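Local coordinates for envelopment polyprotein (Bovine Schmallenberg virus BH80/Germany/2011, PDB 7A56) that probably drives fusion of the viral and host membranes during entry, as the class II fusion glycoprotein Gc, seen here as a postfusion trimer, at residues Ser237-Ile242 with Asn314-Ala319; Gly252-Leu257 with Leu308-Asp313. One frame throughout, in Å; residues are numbered along the deposited sequence.

Contact 1. Residues Ser237-Ile242 with Asn314-Ala319; sequences SMPNII and NTLTIA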
loop_
_atom_site.group_PDB
_atom_site.type_symbol
_atom_site.label_atom_id
_atom_site.label_comp_id
_atom_site.label_asym_id
_atom_site.label_seq_id
_atom_site.Cartn_x
_atom_site.Cartn_y
_atom_site.Cartn_z
ATOM N N SER A 237 5.300 -1.903 1.088
ATOM C CA SER A 237 5.985 -0.777 0.463
ATOM C C SER A 237 6.497 -1.152 -0.933
ATOM O O SER A 237 6.655 -0.269 -1.778
ATOM C CB SER A 237 7.177 -0.291 1.347
ATOM O OG SER A 237 8.289 -1.289 1.547
ATOM N N MET A 238 6.644 -2.403 -1.205
ATOM C CA MET A 238 7.374 -2.776 -2.420
ATOM C C MET A 238 6.411 -3.172 -3.549
ATOM O O MET A 238 5.358 -3.735 -3.292
ATOM C CB MET A 238 8.317 -3.931 -2.107
ATOM C CG MET A 238 9.498 -3.428 -1.048
ATOM S SD MET A 238 10.658 -4.697 -0.954
ATOM C CE MET A 238 11.597 -4.655 -2.531
ATOM N N PRO A 239 6.782 -2.854 -4.784
ATOM C CA PRO A 239 5.845 -2.985 -5.904
ATOM C C PRO A 239 5.579 -4.439 -6.273
ATOM O O PRO A 239 6.433 -5.312 -6.127
ATOM C CB PRO A 239 6.565 -2.262 -7.057
ATOM C CG PRO A 239 8.004 -2.384 -6.737
ATOM C CD PRO A 239 8.029 -2.176 -5.183
ATOM N N ASN A 240 4.393 -4.691 -6.814
ATOM C CA ASN A 240 4.082 -6.077 -7.158
ATOM C C ASN A 240 4.745 -6.492 -8.467
ATOM O O ASN A 240 5.247 -7.611 -8.588
ATOM C CB ASN A 240 2.574 -6.260 -7.246
ATOM C CG ASN A 240 2.101 -7.282 -6.262
ATOM O OD1 ASN A 240 2.181 -7.081 -5.021
ATOM N ND2 ASN A 240 1.663 -8.427 -6.787
ATOM N N ILE A 241 4.785 -5.597 -9.431
ATOM C CA ILE A 241 5.415 -5.881 -10.721
ATOM C C ILE A 241 6.401 -4.766 -11.005
ATOM O O ILE A 241 6.121 -3.595 -10.755
ATOM C CB ILE A 241 4.365 -6.014 -11.851
ATOM C CG1 ILE A 241 3.582 -7.315 -11.625
ATOM C CG2 ILE A 241 5.042 -6.046 -13.270
ATOM C CD1 ILE A 241 2.438 -7.549 -12.534
ATOM N N ILE A 242 7.541 -5.126 -11.563
ATOM C CA ILE A 242 8.548 -4.152 -11.942
ATOM C C ILE A 242 9.052 -4.439 -13.353
ATOM O O ILE A 242 8.967 -5.560 -13.853
ATOM C CB ILE A 242 9.756 -4.185 -10.968
ATOM C CG1 ILE A 242 10.369 -5.599 -10.974
ATOM C CG2 ILE A 242 9.305 -3.707 -9.585
ATOM C CD1 ILE A 242 11.750 -5.697 -10.224
ATOM N N ASN A 314 14.235 5.248 -7.870
ATOM C CA ASN A 314 15.585 5.244 -7.320
ATOM C C ASN A 314 15.676 4.617 -5.938
ATOM O O ASN A 314 16.782 4.271 -5.531
ATOM C CB ASN A 314 16.154 6.652 -7.236
ATOM C CG ASN A 314 16.715 7.088 -8.535
ATOM O OD1 ASN A 314 16.224 8.030 -9.151
ATOM N ND2 ASN A 314 17.725 6.365 -9.008
ATOM N N THR A 315 14.557 4.403 -5.242
ATOM C CA THR A 315 14.663 3.734 -3.944
ATOM C C THR A 315 14.850 2.240 -4.095
ATOM O O THR A 315 15.218 1.572 -3.124
ATOM C CB THR A 315 13.431 4.013 -3.090
ATOM O OG1 THR A 315 12.278 3.324 -3.608
ATOM C CG2 THR A 315 13.175 5.563 -2.965
ATOM N N LEU A 316 14.627 1.685 -5.304
ATOM C CA LEU A 316 14.748 0.244 -5.506
ATOM C C LEU A 316 16.082 -0.068 -6.165
ATOM O O LEU A 316 16.487 0.608 -7.121
ATOM C CB LEU A 316 13.622 -0.316 -6.412
ATOM C CG LEU A 316 12.198 -0.080 -5.890
ATOM C CD1 LEU A 316 11.092 -0.370 -6.898
ATOM C CD2 LEU A 316 11.920 -0.897 -4.624
ATOM N N THR A 317 16.715 -1.146 -5.717
ATOM C CA THR A 317 17.958 -1.597 -6.325
ATOM C C THR A 317 17.908 -3.106 -6.422
ATOM O O THR A 317 17.283 -3.786 -5.603
ATOM C CB THR A 317 19.227 -1.196 -5.512
ATOM O OG1 THR A 317 19.177 -1.794 -4.206
ATOM C CG2 THR A 317 19.361 0.311 -5.364
ATOM N N ILE A 318 18.559 -3.630 -7.439
ATOM C CA ILE A 318 18.642 -5.067 -7.623
ATOM C C ILE A 318 19.830 -5.586 -6.831
ATOM O O ILE A 318 20.975 -5.195 -7.090
ATOM C CB ILE A 318 18.744 -5.426 -9.125
ATOM C CG1 ILE A 318 17.481 -4.948 -9.787
ATOM C CG2 ILE A 318 18.935 -6.896 -9.243
ATOM C CD1 ILE A 318 17.589 -4.736 -11.310
ATOM N N ALA A 319 19.560 -6.477 -5.862
ATOM C CA ALA A 319 20.581 -7.176 -5.093
ATOM C C ALA A 319 20.962 -8.536 -5.679
ATOM O O ALA A 319 22.142 -8.909 -5.652
ATOM C CB ALA A 319 20.100 -7.338 -3.648
#
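Leu316 packs against Met238 and Pro239. The contact lies in the antiparallel, beta-rich fold of this class II fusion protein, close to the middle of the elongated chain. It brings the lead-in to strand 241-245 against strand 316-318. The contact is apolar and is made by side chains.

Pro239 and Leu316 reach toward each other, and the methyl CD1 of Leu316 meets the CG and CD atoms of the pyrrolidine ring. Leu316 CD1 makes the closer approach, 3.7 Å from Pro239 CG and 3.9 Å from Pro239 CD. The other methyl has a second partner: Leu316 CD2 lies 4.3 Å from Met238 CE. CD1 thus rests on the ring, while CD2 lies between the ring and the methionine methyl. The leucine CG stands anti to the carbonyl carbon (chi1 -59°), and this sends both methyls across the gap. Met238 starts out alongside the contact, and its last bend (chi3 74°) turns CE toward the leucine.

The next shell is apolar too. Val249 and Val251 of strand 248-251 pack on Leu316, and Val251 also touches Pro239. Val326 of strand 325-328 and Ala113 and Tyr115 of strand 98-134 pack on Met238.

Polar atoms of the loop backbone are bonded to side chains of neighbouring parts of the chain. Met238 N donates to Glu196 OE1, Met238 O accepts from Lys192 NZ, and Pro239 O is bonded to Tyr115 OH. These bonds probably help to hold the loop backbone around the proline. On the other segment, Thr315 OG1 is hydrogen-bonded to Asp313 OD1 and Lys328 NZ, just before the leucine. Between the two main partners, Leu316 CD2 also comes within 4.1 Å of Pro239 CD.

Contact 2. Residues Gly252-Leu257 with Leu308-Asp313; sequences GDINDL and LLLEQD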
loop_
_atom_site.group_PDB
_atom_site.type_symbol
_atom_site.label_atom_id
_atom_site.label_comp_id
_atom_site.label_asym_id
_atom_site.label_seq_id
_atom_site.Cartn_x
_atom_site.Cartn_y
_atom_site.Cartn_z
ATOM N N GLY A 252 5.023 1.097 -12.593
ATOM C CA GLY A 252 3.870 1.762 -13.244
ATOM C C GLY A 252 2.913 0.741 -13.870
ATOM O O GLY A 252 2.810 -0.382 -13.398
ATOM N N ASP A 253 2.245 1.185 -14.947
ATOM C CA ASP A 253 1.280 0.450 -15.792
ATOM C C ASP A 253 1.827 -0.776 -16.506
ATOM O O ASP A 253 2.208 -0.645 -17.677
ATOM C CB ASP A 253 0.744 1.399 -16.886
ATOM C CG ASP A 253 -0.637 1.946 -16.541
ATOM O OD1 ASP A 253 -1.028 1.593 -15.400
ATOM O OD2 ASP A 253 -1.311 2.666 -17.375
ATOM N N ILE A 254 2.042 -1.922 -15.809
ATOM C CA ILE A 254 2.802 -3.042 -16.396
ATOM C C ILE A 254 1.959 -4.306 -16.332
ATOM O O ILE A 254 1.470 -4.680 -15.265
ATOM C CB ILE A 254 4.161 -3.307 -15.712
ATOM C CG1 ILE A 254 5.116 -2.083 -15.755
ATOM C CG2 ILE A 254 4.837 -4.551 -16.333
ATOM C CD1 ILE A 254 6.330 -2.211 -14.649
ATOM N N ASN A 255 1.779 -4.971 -17.487
ATOM C CA ASN A 255 0.953 -6.175 -17.546
ATOM C C ASN A 255 1.589 -7.295 -16.737
ATOM O O ASN A 255 2.801 -7.526 -16.833
ATOM C CB ASN A 255 0.796 -6.681 -19.026
ATOM C CG ASN A 255 -0.355 -6.015 -19.763
ATOM O OD1 ASN A 255 -1.531 -6.212 -19.456
ATOM N ND2 ASN A 255 -0.019 -5.245 -20.759
ATOM N N ASP A 256 0.760 -8.076 -16.034
ATOM C CA ASP A 256 1.213 -9.371 -15.536
ATOM C C ASP A 256 1.324 -10.370 -16.709
ATOM O O ASP A 256 0.775 -10.163 -17.809
ATOM C CB ASP A 256 0.232 -9.882 -14.440
ATOM C CG ASP A 256 0.874 -10.854 -13.442
ATOM O OD1 ASP A 256 1.922 -11.510 -13.732
ATOM O OD2 ASP A 256 0.272 -10.954 -12.351
ATOM N N LEU A 257 2.086 -11.444 -16.488
ATOM C CA LEU A 257 2.267 -12.463 -17.519
ATOM C C LEU A 257 0.909 -13.006 -17.958
ATOM O O LEU A 257 0.051 -13.342 -17.121
ATOM C CB LEU A 257 3.187 -13.586 -16.974
ATOM C CG LEU A 257 3.468 -14.743 -17.967
ATOM C CD1 LEU A 257 4.254 -14.271 -19.212
ATOM C CD2 LEU A 257 4.244 -15.862 -17.277
ATOM N N LEU A 308 8.214 3.036 -22.373
ATOM C CA LEU A 308 9.126 4.190 -22.343
ATOM C C LEU A 308 8.731 5.269 -21.335
ATOM O O LEU A 308 9.591 6.062 -20.935
ATOM C CB LEU A 308 9.253 4.820 -23.724
ATOM C CG LEU A 308 9.875 3.848 -24.710
ATOM C CD1 LEU A 308 9.872 4.480 -26.072
ATOM C CD2 LEU A 308 11.279 3.462 -24.270
ATOM N N LEU A 309 7.465 5.334 -20.919
ATOM C CA LEU A 309 7.031 6.341 -19.957
ATOM C C LEU A 309 7.041 5.839 -18.514
ATOM O O LEU A 309 6.534 6.533 -17.636
ATOM C CB LEU A 309 5.620 6.846 -20.304
ATOM C CG LEU A 309 5.419 7.336 -21.748
ATOM C CD1 LEU A 309 3.963 7.403 -22.076
ATOM C CD2 LEU A 309 6.110 8.676 -22.035
ATOM N N LEU A 310 7.505 4.619 -18.255
ATOM C CA LEU A 310 7.585 4.163 -16.875
ATOM C C LEU A 310 8.602 5.008 -16.118
ATOM O O LEU A 310 9.622 5.422 -16.676
ATOM C CB LEU A 310 8.010 2.706 -16.810
ATOM C CG LEU A 310 7.089 1.682 -17.478
ATOM C CD1 LEU A 310 7.844 0.384 -17.458
ATOM C CD2 LEU A 310 5.773 1.539 -16.660
ATOM N N GLU A 311 8.318 5.237 -14.837
ATOM C CA GLU A 311 9.195 6.007 -13.946
ATOM C C GLU A 311 10.199 5.114 -13.239
ATOM O O GLU A 311 9.859 4.042 -12.723
ATOM C CB GLU A 311 8.367 6.758 -12.916
ATOM C CG GLU A 311 7.428 7.755 -13.565
ATOM C CD GLU A 311 6.879 8.766 -12.574
ATOM O OE1 GLU A 311 6.902 8.465 -11.356
ATOM O OE2 GLU A 311 6.450 9.861 -13.029
ATOM N N GLN A 312 11.446 5.540 -13.236
ATOM C CA GLN A 312 12.435 4.782 -12.522
ATOM C C GLN A 312 12.216 5.099 -11.049
ATOM O O GLN A 312 11.905 6.239 -10.704
ATOM C CB GLN A 312 13.838 5.180 -12.956
ATOM C CG GLN A 312 14.871 4.339 -12.252
ATOM C CD GLN A 312 16.195 5.029 -12.135
ATOM O OE1 GLN A 312 16.422 6.066 -12.758
ATOM N NE2 GLN A 312 17.088 4.455 -11.348
ATOM N N ASP A 313 12.300 4.091 -10.203
ATOM C CA ASP A 313 12.191 4.274 -8.750
ATOM C C ASP A 313 13.597 4.114 -8.180
ATOM O O ASP A 313 14.103 2.997 -8.007
ATOM C CB ASP A 313 11.147 3.307 -8.177
ATOM C CG ASP A 313 10.912 3.510 -6.665
ATOM O OD1 ASP A 313 11.726 4.184 -6.016
ATOM O OD2 ASP A 313 9.935 2.980 -6.110
#
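Where the hairpin of strands 241-245 and 248-251 runs out into a loop, Gly252 and Ile254 meet Leu310, which stands just ahead of strand 311-312. Asp253 between them is the centre of an inverse gamma turn. Across this turn, the backbone of Gly252 and the side chain of Ile254 both reach the same leucine methyl.

That methyl, Leu310 CD2, does most of the touching. It lies 3.8 Å from Ile254 CG1. Gly252 offers bare backbone here, and Leu310 CD2 rests directly on it, 3.9 Å from Gly252 CA. The same methyl also touches Asp253 N. Leu310 CD1 takes the outer part of the isoleucine, 4.1 Å from Ile254 CD1. The two side chains cross at about a right angle. With Leu310 CG anti to its carbonyl carbon (chi1 -61°), the leucine fork is carried out over the loop. Ala243 packs on both side chains; Tyr119 touches Ile254, and Tyr250 touches Leu310.

The polar groups of the loop turn elsewhere. Asp253 OD2 is hydrogen-bonded to Ser259 OG and to Asp256 N, both of the second subunit. Asp256 N of this chain makes the equivalent bond to Asp253 OD2 of the third subunit. The Asp256 carboxylate is held at both oxygens: OD2 pairs with Lys191 NZ in a salt bridge. Asp256 OD1 accepts from Leu257 N at 2.8 Å in a bent bond (134°), met on its anti side. Glu311 OE2 forms a salt bridge with Arg116 NH1 of the second subunit.

The apolar contact inside the chain lies next to these polar bonds between chains. The loop and the start of strand 311-312 border the subunit interface of the postfusion trimer of a class II fusion protein.

How the contacts relate
The two contacts lie with centres about 12 Å apart. Both segments of contact 2 fall between the two segments of contact 1 in sequence. Strands 311-312 and 316-318 follow each other along the chain, and strand 248-251 lies beside both contacts. They also touch directly: Ile241 CG2 is 3.4 Å from Ile254 CG2, and Ile242 C is 3.7 Å from Ile254 CD1. Ile241 CD1 also packs on Asp256 CA at 3.7 Å. The pair thus forms continuous packing. Contact 1 is the buried part near the middle of the chain, while contact 2 reaches outward to the other subunits.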